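Local coordinates for protein endo-beta-1,4-glucanase (Streptomyces sp., PDB 1OA4) that probably hydrolyses internal beta-1,4-glucosidic bonds of cellulose, as expected of a family 12 glycoside hydrolase with endoglucanase activity, at residues 89-94 / 211-216; 14-19 / 68-73; 27-32 / 43-48; 146-151 / 163-168. One frame throughout, in Å; residues are numbered along the deposited sequence.

Interaction 1 (89-94 / 211-216)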
loop_
_atom_site.group_PDB
_atom_site.type_symbol
_atom_site.label_atom_id
_atom_site.label_comp_id
_atom_site.label_asym_id
_atom_site.label_seq_id
_atom_site.Cartn_x
_atom_site.Cartn_y
_atom_site.Cartn_z
ATOM N N VAL A 89 1.056 -2.280 10.817
ATOM C CA VAL A 89 -0.092 -2.978 10.266
ATOM C C VAL A 89 -0.096 -4.382 10.840
ATOM O O VAL A 89 0.965 -4.922 11.184
ATOM C CB VAL A 89 -0.035 -3.042 8.703
ATOM C CG1 VAL A 89 1.049 -3.996 8.229
ATOM C CG2 VAL A 89 -1.341 -3.445 8.145
ATOM N N SER A 90 -1.286 -4.950 10.970
ATOM C CA SER A 90 -1.460 -6.340 11.379
ATOM C C SER A 90 -2.437 -6.924 10.384
ATOM O O SER A 90 -3.508 -6.355 10.161
ATOM C CB SER A 90 -2.036 -6.410 12.779
ATOM O OG SER A 90 -2.385 -7.758 13.066
ATOM N N TYR A 91 -2.058 -8.061 9.801
ATOM C CA TYR A 91 -2.813 -8.723 8.751
ATOM C C TYR A 91 -3.311 -10.113 9.145
ATOM O O TYR A 91 -2.674 -10.820 9.932
ATOM C CB TYR A 91 -1.913 -8.939 7.527
ATOM C CG TYR A 91 -1.590 -7.759 6.645
ATOM C CD1 TYR A 91 -2.587 -7.127 5.902
ATOM C CD2 TYR A 91 -0.282 -7.350 6.462
ATOM C CE1 TYR A 91 -2.271 -6.099 5.021
ATOM C CE2 TYR A 91 0.031 -6.310 5.591
ATOM C CZ TYR A 91 -0.967 -5.709 4.882
ATOM O OH TYR A 91 -0.621 -4.702 3.991
ATOM N N ARG A 92 -4.445 -10.498 8.573
ATOM C CA ARG A 92 -4.944 -11.857 8.689
ATOM C C ARG A 92 -4.974 -12.407 7.273
ATOM O O ARG A 92 -5.593 -11.815 6.380
ATOM C CB ARG A 92 -6.347 -11.881 9.283
ATOM C CG ARG A 92 -6.792 -13.274 9.639
ATOM C CD ARG A 92 -8.170 -13.292 10.255
ATOM N NE ARG A 92 -9.259 -13.073 9.315
ATOM C CZ ARG A 92 -10.237 -12.172 9.488
ATOM N NH1 ARG A 92 -10.238 -11.402 10.569
ATOM N NH2 ARG A 92 -11.211 -12.062 8.583
ATOM N N TYR A 93 -4.321 -13.546 7.077
ATOM C CA TYR A 93 -4.229 -14.158 5.771
ATOM C C TYR A 93 -5.137 -15.365 5.612
ATOM O O TYR A 93 -5.674 -15.874 6.597
ATOM C CB TYR A 93 -2.794 -14.595 5.571
ATOM C CG TYR A 93 -1.808 -13.465 5.625
ATOM C CD1 TYR A 93 -1.975 -12.352 4.834
ATOM C CD2 TYR A 93 -0.694 -13.516 6.438
ATOM C CE1 TYR A 93 -1.082 -11.332 4.849
ATOM C CE2 TYR A 93 0.216 -12.497 6.457
ATOM C CZ TYR A 93 0.028 -11.391 5.648
ATOM O OH TYR A 93 0.935 -10.355 5.657
ATOM N N THR A 94 -5.307 -15.805 4.367
ATOM C CA THR A 94 -6.064 -17.012 4.062
ATOM C C THR A 94 -5.155 -17.935 3.252
ATOM O O THR A 94 -4.219 -17.496 2.577
ATOM C CB THR A 94 -7.334 -16.741 3.253
ATOM O OG1 THR A 94 -6.986 -16.119 2.013
ATOM C CG2 THR A 94 -8.228 -15.730 3.946
ATOM N N LEU A 211 -9.616 -12.162 3.884
ATOM C CA LEU A 211 -8.427 -11.357 4.156
ATOM C C LEU A 211 -8.835 -10.127 4.964
ATOM O O LEU A 211 -9.917 -9.560 4.752
ATOM C CB LEU A 211 -7.782 -10.894 2.850
ATOM C CG LEU A 211 -7.180 -12.000 1.978
ATOM C CD1 LEU A 211 -6.710 -11.437 0.646
ATOM C CD2 LEU A 211 -6.031 -12.684 2.696
ATOM N N ALA A 212 -7.980 -9.727 5.895
ATOM C CA ALA A 212 -8.266 -8.572 6.746
ATOM C C ALA A 212 -7.041 -7.783 7.166
ATOM O O ALA A 212 -5.951 -8.332 7.344
ATOM C CB ALA A 212 -9.013 -9.021 8.012
ATOM N N VAL A 213 -7.242 -6.484 7.342
ATOM C CA VAL A 213 -6.275 -5.648 8.012
ATOM C C VAL A 213 -6.875 -5.546 9.408
ATOM O O VAL A 213 -8.001 -5.077 9.561
ATOM C CB VAL A 213 -6.144 -4.246 7.368
ATOM C CG1 VAL A 213 -5.405 -3.280 8.297
ATOM C CG2 VAL A 213 -5.420 -4.353 6.050
ATOM N N ASN A 214 -6.178 -6.089 10.404
ATOM C CA ASN A 214 -6.665 -6.055 11.783
ATOM C C ASN A 214 -6.516 -4.664 12.415
ATOM O O ASN A 214 -7.323 -4.255 13.256
ATOM C CB ASN A 214 -5.871 -7.040 12.648
ATOM C CG ASN A 214 -6.035 -8.506 12.225
ATOM O OD1 ASN A 214 -7.142 -8.973 11.980
ATOM N ND2 ASN A 214 -4.924 -9.231 12.163
ATOM N N SER A 215 -5.436 -3.977 12.066
ATOM C CA SER A 215 -5.135 -2.672 12.605
ATOM C C SER A 215 -4.105 -1.998 11.723
ATOM O O SER A 215 -3.416 -2.650 10.933
ATOM C CB SER A 215 -4.598 -2.790 14.038
ATOM O OG SER A 215 -3.387 -3.515 14.070
ATOM N N PHE A 216 -3.990 -0.686 11.876
ATOM C CA PHE A 216 -3.050 0.124 11.119
ATOM C C PHE A 216 -2.787 1.414 11.862
ATOM O O PHE A 216 -3.686 1.979 12.489
ATOM C CB PHE A 216 -3.679 0.472 9.762
ATOM C CG PHE A 216 -2.881 1.449 8.912
ATOM C CD1 PHE A 216 -1.811 1.024 8.149
ATOM C CD2 PHE A 216 -3.250 2.791 8.839
ATOM C CE1 PHE A 216 -1.104 1.928 7.365
ATOM C CE2 PHE A 216 -2.538 3.699 8.057
ATOM C CZ PHE A 216 -1.460 3.263 7.321
#
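Ser90 meets Asn214 twice: Asn214 N donates to Ser90 O at 2.7 Å, and Asn214 ND2 to Ser90 OG at 3.1 Å. The second bond is almost straight (170°) and lies in the amide plane. Both belong to a beta bulge in an antiparallel strand pair of the six-stranded sheet, one wall of the family 12 jelly-roll sandwich. Asn214 is the extra residue: Ser90 N still bonds Ser215 O, while past the bulge Tyr91 faces Val213. Ser215 N, beside the bulge, is buried with no polar partner in the model, probably a consequence of the offset. Regular pairing resumes at Arg92 N, 2.9 Å from Ala212 O, with Ala212 N returning a bond to Arg92 O.

The two faces suit different residues. With its chain bent at chi3 (74°), Arg92 lays one face of its guanidinium over Ala212, Arg92 CZ lying 3.7 Å from Ala212 CB; alanine is small enough to lie under the flat group, whose NH2 reaches Gly210 O and a salt bridge with Glu40. On the other face Val89, Tyr91, Val213 and Phe216 point into the sandwich, toward strands such as 194-204, where apolar bulk belongs. Val89 CB lies at the edge of the Phe216 ring. Tyr91 and Val213 run side by side in the same direction, and Tyr91 CE1 touches Val213 CG2 at 3.7 Å.

Interaction 2 (14-19 / 68-73)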
loop_
_atom_site.group_PDB
_atom_site.type_symbol
_atom_site.label_atom_id
_atom_site.label_comp_id
_atom_site.label_asym_id
_atom_site.label_seq_id
_atom_site.Cartn_x
_atom_site.Cartn_y
_atom_site.Cartn_z
ATOM N N GLN A 14 -11.284 5.556 13.116
ATOM C CA GLN A 14 -10.618 6.259 14.207
ATOM C C GLN A 14 -10.558 7.776 13.991
ATOM O O GLN A 14 -9.730 8.463 14.592
ATOM C CB GLN A 14 -9.211 5.697 14.401
ATOM C CG GLN A 14 -9.133 4.184 14.648
ATOM C CD GLN A 14 -7.704 3.651 14.490
ATOM O OE1 GLN A 14 -6.807 4.018 15.244
ATOM N NE2 GLN A 14 -7.495 2.807 13.493
ATOM N N ASP A 15 -11.427 8.277 13.117
ATOM C CA ASP A 15 -11.424 9.683 12.690
ATOM C C ASP A 15 -10.003 10.091 12.316
ATOM O O ASP A 15 -9.553 11.199 12.613
ATOM C CB ASP A 15 -11.971 10.613 13.770
ATOM C CG ASP A 15 -12.233 12.018 13.245
ATOM O OD1 ASP A 15 -12.642 12.195 12.070
ATOM O OD2 ASP A 15 -12.026 13.032 13.944
ATOM N N ARG A 16 -9.288 9.185 11.649
ATOM C CA ARG A 16 -7.878 9.424 11.365
ATOM C C ARG A 16 -7.358 8.813 10.064
ATOM O O ARG A 16 -6.414 9.351 9.483
ATOM C CB ARG A 16 -7.009 8.915 12.528
ATOM C CG ARG A 16 -5.521 9.162 12.371
ATOM C CD ARG A 16 -5.179 10.652 12.301
ATOM N NE ARG A 16 -3.763 10.921 12.146
ATOM C CZ ARG A 16 -3.140 10.907 10.968
ATOM N NH1 ARG A 16 -3.803 10.602 9.869
ATOM N NH2 ARG A 16 -1.858 11.177 10.901
ATOM N N TYR A 17 -7.907 7.683 9.640
ATOM C CA TYR A 17 -7.405 7.015 8.428
ATOM C C TYR A 17 -8.547 6.726 7.469
ATOM O O TYR A 17 -9.673 6.472 7.871
ATOM C CB TYR A 17 -6.679 5.693 8.771
ATOM C CG TYR A 17 -5.597 5.839 9.826
ATOM C CD1 TYR A 17 -4.447 6.568 9.594
ATOM C CD2 TYR A 17 -5.737 5.244 11.077
ATOM C CE1 TYR A 17 -3.472 6.717 10.587
ATOM C CE2 TYR A 17 -4.780 5.374 12.045
ATOM C CZ TYR A 17 -3.646 6.100 11.815
ATOM O OH TYR A 17 -2.691 6.230 12.811
ATOM N N VAL A 18 -8.237 6.784 6.180
ATOM C CA VAL A 18 -9.199 6.485 5.138
ATOM C C VAL A 18 -9.113 5.000 4.797
ATOM O O VAL A 18 -8.008 4.445 4.728
ATOM C CB VAL A 18 -8.898 7.283 3.858
ATOM C CG1 VAL A 18 -9.883 6.926 2.758
ATOM C CG2 VAL A 18 -8.885 8.767 4.153
ATOM N N VAL A 19 -10.271 4.364 4.642
ATOM C CA VAL A 19 -10.355 2.992 4.177
ATOM C C VAL A 19 -11.059 3.059 2.815
ATOM O O VAL A 19 -12.104 3.725 2.678
ATOM C CB VAL A 19 -11.116 2.068 5.147
ATOM C CG1 VAL A 19 -11.189 0.668 4.585
ATOM C CG2 VAL A 19 -10.443 2.063 6.540
ATOM N N ASN A 68 -8.574 12.653 -1.668
ATOM C CA ASN A 68 -9.233 12.161 -0.457
ATOM C C ASN A 68 -8.152 12.026 0.622
ATOM O O ASN A 68 -7.284 11.143 0.548
ATOM C CB ASN A 68 -9.920 10.819 -0.729
ATOM C CG ASN A 68 -10.793 10.342 0.439
ATOM O OD1 ASN A 68 -11.593 9.400 0.280
ATOM N ND2 ASN A 68 -10.644 10.973 1.610
ATOM N N CYS A 69 -8.178 12.944 1.591
ATOM C CA CYS A 69 -7.126 13.040 2.600
ATOM C C CYS A 69 -7.599 12.565 3.963
ATOM O O CYS A 69 -8.713 12.883 4.412
ATOM C CB CYS A 69 -6.619 14.490 2.712
ATOM S SG CYS A 69 -5.972 15.197 1.159
ATOM N N ALA A 70 -6.756 11.803 4.633
ATOM C CA ALA A 70 -7.101 11.344 5.967
ATOM C C ALA A 70 -7.171 12.521 6.955
ATOM O O ALA A 70 -6.388 13.468 6.866
ATOM C CB ALA A 70 -6.069 10.328 6.419
ATOM N N PRO A 71 -8.130 12.491 7.874
ATOM C CA PRO A 71 -8.233 13.577 8.856
ATOM C C PRO A 71 -6.952 13.791 9.624
ATOM O O PRO A 71 -6.351 12.817 10.099
ATOM C CB PRO A 71 -9.331 13.091 9.808
ATOM C CG PRO A 71 -10.177 12.214 8.977
ATOM C CD PRO A 71 -9.193 11.490 8.040
ATOM N N ARG A 72 -6.564 15.058 9.732
ATOM C CA ARG A 72 -5.409 15.507 10.505
ATOM C C ARG A 72 -4.068 15.004 10.020
ATOM O O ARG A 72 -3.073 15.073 10.742
ATOM C CB ARG A 72 -5.595 15.172 11.979
ATOM C CG ARG A 72 -6.694 15.977 12.605
ATOM C CD ARG A 72 -6.864 15.736 14.129
ATOM N NE ARG A 72 -6.808 14.320 14.492
ATOM C CZ ARG A 72 -7.791 13.455 14.279
ATOM N NH1 ARG A 72 -8.916 13.855 13.706
ATOM N NH2 ARG A 72 -7.662 12.186 14.657
ATOM N N THR A 73 -3.998 14.584 8.759
ATOM C CA THR A 73 -2.749 14.075 8.258
ATOM C C THR A 73 -1.763 15.227 8.174
ATOM O O THR A 73 -2.171 16.382 7.979
ATOM C CB THR A 73 -2.923 13.469 6.833
ATOM O OG1 THR A 73 -1.675 12.928 6.400
ATOM C CG2 THR A 73 -3.359 14.529 5.790
#
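Asp15 O is gripped by both terminal nitrogens of Arg72, NH1 at 2.9 Å and NH2 at 3.0 Å, although each bond is bent to 128° and weak. The oxygen sits at the guanidinium edge, near its plane. Arg72 NH1 also makes a salt bridge to Asp15 OD2 at 3.2 Å, meeting it from above the carboxylate plane. Arg72 reaches back because its chain bends at chi3 (-44°).

It belongs to a type II beta turn, Ala70 to Thr73, that packs against the bend between strands 10-13 and 17-20, where Arg16 and Tyr17 form a classic bulge opposite Ile13. Proline suits the second place of the turn, and Pro71 CB lies 3.4 Å from Asp15 O. Arg16 threads past the turn: Arg16 CD lies 3.3 Å from Pro71 O, and one guanidinium face looks onto Arg72 O and Thr73 N, with Tyr17 CE1 over the other. Its NH1 is bound by Asp62, which also takes Thr73 OG1. Deeper in, Val18 CG2 rests on Ala70 CB at 3.9 Å.

The two arginines approach closely, Arg16 NE 4.8 Å from Arg72 NH2, but each has its own carboxylate, Asp62 for Arg16 and Asp15 for Arg72, which would probably offset the like charges.

Interaction 3 (27-32 / 43-48)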
loop_
_atom_site.group_PDB
_atom_site.type_symbol
_atom_site.label_atom_id
_atom_site.label_comp_id
_atom_site.label_asym_id
_atom_site.label_seq_id
_atom_site.Cartn_x
_atom_site.Cartn_y
_atom_site.Cartn_z
ATOM N N SER A 27 -14.203 -5.180 -13.139
ATOM C CA SER A 27 -15.615 -4.824 -13.113
ATOM C C SER A 27 -16.375 -5.787 -12.211
ATOM O O SER A 27 -17.539 -5.521 -11.864
ATOM C CB SER A 27 -16.205 -4.882 -14.521
ATOM O OG SER A 27 -15.934 -6.148 -15.107
ATOM N N ALA A 28 -15.743 -6.900 -11.832
ATOM C CA ALA A 28 -16.373 -7.903 -10.970
ATOM C C ALA A 28 -16.543 -7.352 -9.557
ATOM O O ALA A 28 -15.687 -6.631 -9.067
ATOM C CB ALA A 28 -15.531 -9.209 -10.925
ATOM N N THR A 29 -17.616 -7.739 -8.886
ATOM C CA THR A 29 -17.944 -7.174 -7.581
ATOM C C THR A 29 -16.994 -7.485 -6.446
ATOM O O THR A 29 -16.654 -8.635 -6.207
ATOM C CB THR A 29 -19.325 -7.648 -7.191
ATOM O OG1 THR A 29 -20.270 -7.190 -8.165
ATOM C CG2 THR A 29 -19.770 -7.017 -5.833
ATOM N N GLN A 30 -16.583 -6.432 -5.746
ATOM C CA GLN A 30 -15.759 -6.543 -4.548
ATOM C C GLN A 30 -16.366 -5.694 -3.463
ATOM O O GLN A 30 -16.732 -4.539 -3.698
ATOM C CB GLN A 30 -14.342 -6.043 -4.791
ATOM C CG GLN A 30 -13.438 -6.109 -3.565
ATOM C CD GLN A 30 -12.059 -5.554 -3.839
ATOM O OE1 GLN A 30 -11.222 -6.246 -4.435
ATOM N NE2 GLN A 30 -11.810 -4.306 -3.425
ATOM N N CYS A 31 -16.441 -6.261 -2.261
ATOM C CA CYS A 31 -16.907 -5.529 -1.090
ATOM C C CYS A 31 -15.973 -5.686 0.082
ATOM O O CYS A 31 -15.349 -6.722 0.209
ATOM C CB CYS A 31 -18.249 -6.061 -0.619
ATOM S SG CYS A 31 -19.565 -6.080 -1.829
ATOM N N ILE A 32 -15.872 -4.654 0.920
ATOM C CA ILE A 32 -15.145 -4.746 2.184
ATOM C C ILE A 32 -16.108 -4.391 3.291
ATOM O O ILE A 32 -17.076 -3.678 3.051
ATOM C CB ILE A 32 -13.923 -3.844 2.226
ATOM C CG1 ILE A 32 -14.280 -2.379 1.977
ATOM C CG2 ILE A 32 -12.960 -4.283 1.164
ATOM C CD1 ILE A 32 -13.120 -1.448 2.159
ATOM N N GLN A 43 -16.403 -9.667 -0.238
ATOM C CA GLN A 43 -16.730 -10.160 -1.575
ATOM C C GLN A 43 -15.543 -9.815 -2.460
ATOM O O GLN A 43 -15.002 -8.708 -2.379
ATOM C CB GLN A 43 -18.015 -9.542 -2.133
ATOM C CG GLN A 43 -18.500 -10.256 -3.375
ATOM C CD GLN A 43 -19.935 -9.940 -3.773
ATOM O OE1 GLN A 43 -20.678 -9.307 -3.014
ATOM N NE2 GLN A 43 -20.330 -10.384 -4.972
ATOM N N ALA A 44 -15.122 -10.771 -3.274
ATOM C CA ALA A 44 -13.975 -10.566 -4.149
ATOM C C ALA A 44 -14.131 -11.444 -5.384
ATOM O O ALA A 44 -13.322 -12.343 -5.640
ATOM C CB ALA A 44 -12.679 -10.886 -3.412
ATOM N N ASP A 45 -15.185 -11.179 -6.155
ATOM C CA ASP A 45 -15.502 -11.965 -7.332
ATOM C C ASP A 45 -14.440 -11.874 -8.433
ATOM O O ASP A 45 -13.711 -10.895 -8.555
ATOM C CB ASP A 45 -16.826 -11.515 -7.944
ATOM C CG ASP A 45 -18.032 -11.841 -7.095
ATOM O OD1 ASP A 45 -17.943 -12.584 -6.081
ATOM O OD2 ASP A 45 -19.132 -11.369 -7.446
ATOM N N GLY A 46 -14.390 -12.915 -9.248
ATOM C CA GLY A 46 -13.546 -12.913 -10.420
ATOM C C GLY A 46 -12.053 -12.982 -10.194
ATOM O O GLY A 46 -11.545 -13.077 -9.076
ATOM N N SER A 47 -11.349 -12.921 -11.308
ATOM C CA SER A 47 -9.901 -13.045 -11.320
ATOM C C SER A 47 -9.332 -12.355 -12.541
ATOM O O SER A 47 -10.045 -12.109 -13.517
ATOM C CB SER A 47 -9.489 -14.521 -11.348
ATOM O OG SER A 47 -9.957 -15.162 -12.540
ATOM N N VAL A 48 -8.043 -12.047 -12.477
ATOM C CA VAL A 48 -7.334 -11.441 -13.594
ATOM C C VAL A 48 -5.970 -12.101 -13.742
ATOM O O VAL A 48 -5.448 -12.667 -12.806
ATOM C CB VAL A 48 -7.177 -9.924 -13.389
ATOM C CG1 VAL A 48 -8.556 -9.244 -13.399
ATOM C CG2 VAL A 48 -6.431 -9.620 -12.093
HETATM O O HOH W 1 -13.722 -8.199 -7.724
HETATM O O HOH W 2 -19.240 -10.052 -9.768
#
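Cys31 and Gln43 form the close-knit end of this contact. Cys31 N bonds Gln43 O at 2.8 Å, with the donor above the carbonyl plane, and Gln43 N bonds Cys31 O in return. Gln43 O thus serves two neighbouring donors, for Gln30 CA also lies 3.2 Å from Gln43 O in a CA-H...O contact. The extended Gln43 chain slants over the partner strand, its amide between Thr29 CG2 and Cys31 SG, with Gln43 OE1 3.6 Å from Cys31 SG; that sulfur is tied to Cys5, and the disulfide links this strand to the chain just past the end of edge strand 2-4. On the other face Ala44 and Gln30 form a non-hydrogen-bonded pair, and the amide of Gln30 is held by Ser56 and Asn21.

These residues close the open end of the beta hairpin 30-34/39-44, in the six-stranded sheet of the jelly roll. Beyond it side chains and water take over from regular pairing. Asp45 N still bonds Thr29 O at 2.9 Å, nearly along the C=O axis. Gln43 NE2 reaches across Thr29 CG2 to donate to Asp45 OD2, which helps to orient that carboxylate. Asp45 OD2 also accepts from a water at 2.7 Å that in turn accepts from Thr29 N. A second water lies within hydrogen-bonding distance of Ala28 O and Asp45 O, though its protons cannot serve every acceptor near it. Gly46 follows on the exposed side, with a positive phi (70°) that favours glycine, close beside Ala28 CB.

Interaction 4 (146-151 / 163-168)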
loop_
_atom_site.group_PDB
_atom_site.type_symbol
_atom_site.label_atom_id
_atom_site.label_comp_id
_atom_site.label_asym_id
_atom_site.label_seq_id
_atom_site.Cartn_x
_atom_site.Cartn_y
_atom_site.Cartn_z
ATOM N N ARG A 146 15.175 -5.999 8.452
ATOM C CA ARG A 146 14.631 -7.125 7.701
ATOM C C ARG A 146 15.298 -7.164 6.325
ATOM O O ARG A 146 15.811 -6.159 5.847
ATOM C CB ARG A 146 13.106 -6.969 7.543
ATOM C CG ARG A 146 12.309 -7.281 8.788
ATOM C CD ARG A 146 10.824 -7.151 8.590
ATOM N NE ARG A 146 10.065 -7.395 9.816
ATOM C CZ ARG A 146 9.651 -8.585 10.230
ATOM N NH1 ARG A 146 9.922 -9.679 9.531
ATOM N NH2 ARG A 146 8.960 -8.682 11.353
ATOM N N SER A 147 15.322 -8.335 5.701
ATOM C CA SER A 147 15.901 -8.456 4.364
ATOM C C SER A 147 14.810 -8.407 3.298
ATOM O O SER A 147 13.733 -8.978 3.490
ATOM C CB SER A 147 16.676 -9.758 4.222
ATOM O OG SER A 147 17.252 -9.839 2.927
ATOM N N TRP A 148 15.090 -7.713 2.191
ATOM C CA TRP A 148 14.121 -7.564 1.092
ATOM C C TRP A 148 14.723 -7.804 -0.275
ATOM O O TRP A 148 15.861 -7.446 -0.527
ATOM C CB TRP A 148 13.503 -6.162 1.068
ATOM C CG TRP A 148 12.988 -5.745 2.396
ATOM C CD1 TRP A 148 13.695 -5.131 3.372
ATOM C CD2 TRP A 148 11.663 -5.928 2.914
ATOM N NE1 TRP A 148 12.902 -4.921 4.478
ATOM C CE2 TRP A 148 11.646 -5.391 4.212
ATOM C CE3 TRP A 148 10.486 -6.483 2.412
ATOM C CZ2 TRP A 148 10.510 -5.400 5.014
ATOM C CZ3 TRP A 148 9.358 -6.491 3.207
ATOM C CH2 TRP A 148 9.378 -5.949 4.494
ATOM N N GLU A 149 13.925 -8.422 -1.134
ATOM C CA GLU A 149 14.283 -8.617 -2.526
ATOM C C GLU A 149 13.739 -7.374 -3.191
ATOM O O GLU A 149 12.551 -7.065 -3.037
ATOM C CB GLU A 149 13.621 -9.881 -3.068
ATOM C CG GLU A 149 13.974 -10.235 -4.498
ATOM C CD GLU A 149 13.296 -11.529 -4.924
ATOM O OE1 GLU A 149 13.548 -12.586 -4.294
ATOM O OE2 GLU A 149 12.479 -11.494 -5.856
ATOM N N VAL A 150 14.599 -6.633 -3.878
ATOM C CA VAL A 150 14.197 -5.365 -4.466
ATOM C C VAL A 150 13.945 -5.475 -5.963
ATOM O O VAL A 150 14.741 -6.073 -6.700
ATOM C CB VAL A 150 15.255 -4.266 -4.215
ATOM C CG1 VAL A 150 14.724 -2.908 -4.656
ATOM C CG2 VAL A 150 15.669 -4.236 -2.741
ATOM N N TRP A 151 12.837 -4.891 -6.400
ATOM C CA TRP A 151 12.461 -4.852 -7.798
ATOM C C TRP A 151 12.209 -3.422 -8.205
ATOM O O TRP A 151 11.666 -2.650 -7.422
ATOM C CB TRP A 151 11.158 -5.611 -8.036
ATOM C CG TRP A 151 11.242 -7.084 -7.872
ATOM C CD1 TRP A 151 11.662 -7.766 -6.776
ATOM C CD2 TRP A 151 10.859 -8.073 -8.839
ATOM N NE1 TRP A 151 11.580 -9.120 -7.001
ATOM C CE2 TRP A 151 11.089 -9.334 -8.263
ATOM C CE3 TRP A 151 10.353 -8.014 -10.139
ATOM C CZ2 TRP A 151 10.832 -10.529 -8.944
ATOM C CZ3 TRP A 151 10.093 -9.197 -10.818
ATOM C CH2 TRP A 151 10.337 -10.432 -10.224
ATOM N N PHE A 163 9.714 -3.948 -2.393
ATOM C CA PHE A 163 10.534 -4.671 -1.443
ATOM C C PHE A 163 9.752 -5.904 -1.030
ATOM O O PHE A 163 8.693 -5.783 -0.401
ATOM C CB PHE A 163 10.822 -3.789 -0.221
ATOM C CG PHE A 163 11.585 -2.542 -0.549
ATOM C CD1 PHE A 163 10.931 -1.432 -1.048
ATOM C CD2 PHE A 163 12.961 -2.486 -0.392
ATOM C CE1 PHE A 163 11.634 -0.294 -1.354
ATOM C CE2 PHE A 163 13.655 -1.357 -0.698
ATOM C CZ PHE A 163 13.010 -0.269 -1.197
ATOM N N LEU A 164 10.251 -7.076 -1.416
ATOM C CA LEU A 164 9.588 -8.345 -1.145
ATOM C C LEU A 164 10.181 -9.089 0.033
ATOM O O LEU A 164 11.376 -9.347 0.053
ATOM C CB LEU A 164 9.700 -9.262 -2.362
ATOM C CG LEU A 164 8.529 -9.244 -3.330
ATOM C CD1 LEU A 164 8.259 -7.849 -3.836
ATOM C CD2 LEU A 164 8.865 -10.194 -4.474
ATOM N N ALA A 165 9.340 -9.423 0.998
ATOM C CA ALA A 165 9.738 -10.227 2.157
ATOM C C ALA A 165 9.949 -11.666 1.703
ATOM O O ALA A 165 9.294 -12.116 0.776
ATOM C CB ALA A 165 8.676 -10.188 3.213
ATOM N N PRO A 166 10.861 -12.386 2.346
ATOM C CA PRO A 166 11.136 -13.794 1.997
ATOM C C PRO A 166 10.058 -14.778 2.432
ATOM O O PRO A 166 9.943 -15.867 1.854
ATOM C CB PRO A 166 12.419 -14.088 2.769
ATOM C CG PRO A 166 12.332 -13.164 3.971
ATOM C CD PRO A 166 11.770 -11.895 3.398
ATOM N N SER A 167 9.300 -14.413 3.454
ATOM C CA SER A 167 8.203 -15.224 3.954
ATOM C C SER A 167 7.173 -14.303 4.595
ATOM O O SER A 167 7.469 -13.137 4.851
ATOM C CB SER A 167 8.702 -16.235 4.989
ATOM O OG SER A 167 9.230 -15.562 6.115
ATOM N N ALA A 168 5.990 -14.834 4.881
ATOM C CA ALA A 168 4.883 -14.031 5.403
ATOM C C ALA A 168 5.205 -13.260 6.677
ATOM O O ALA A 168 5.666 -13.829 7.672
ATOM C CB ALA A 168 3.665 -14.885 5.652
#
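The beta hairpin 146-154/159-164, part of the larger sheet of the jelly-roll sandwich, is joined here where its second strand runs out into a loop. Glu149 and Leu164 form a hydrogen-bonded antiparallel pair: Leu164 N to Glu149 O is 2.8 Å, Glu149 N to Leu164 O 3.0 Å, and both bonds are nearly straight (172°). The CA atoms of Trp148 and Phe163 add CA-H...O contacts to the same two carbonyls.

The buried face is aromatic. Phe163 turns its edge to the face of Trp148 in a T-shaped stack with planes at 90° and centroids 5.9 Å apart, counted to the five-membered ring; Phe179 of helix 176-185 meets both rings edge-to-face. Trp148 CG stands anti to the carbonyl carbon (chi1 -50°), which carries the benzo side of the indole against the backbone of the partner strand, Trp148 CE3 3.4 Å from Phe163 O and CZ3 3.8 Å from Ala165 CB. Large flat side chains suit this wall because they reach backbone and neighbours alike, and Trp148 NE1 is still satisfied by Val143 O. Val150 lies alongside Phe163, its CG2 next to the ring.

On the other face Leu164 CD2 touches Trp151 NE1 at 3.9 Å. That indole is steadied by the extended Glu149: Trp151 NE1 donates, close to the ring plane, to the anti lone pair of Glu149 OE2 at 2.8 Å.

Interactions 1 and 3 belong to the same six-stranded sheet, on the neighbouring strands 212-218 and 39-44, whereas interactions 2 and 4 reach the larger sheet on opposite sides of the chain's centre. All four are partly buried. Interactions 1 and 4 put aromatic and aliphatic groups on their buried faces; 2 and 3 have polar outer parts, arginine with carboxylate in one, water in the other. From contact centre to chain centre, interaction 1 is nearest at about 13 Å and interaction 3 farthest at about 18 Å. Phe216 of interaction 1 joins the two sheets by meeting Tyr17 of interaction 2; separately, Tyr93 brushes Ala168 of interaction 4, loop to loop. Val19 CG1, 3.8 Å from Ile32 CD1, brings interactions 2 and 3 into touch.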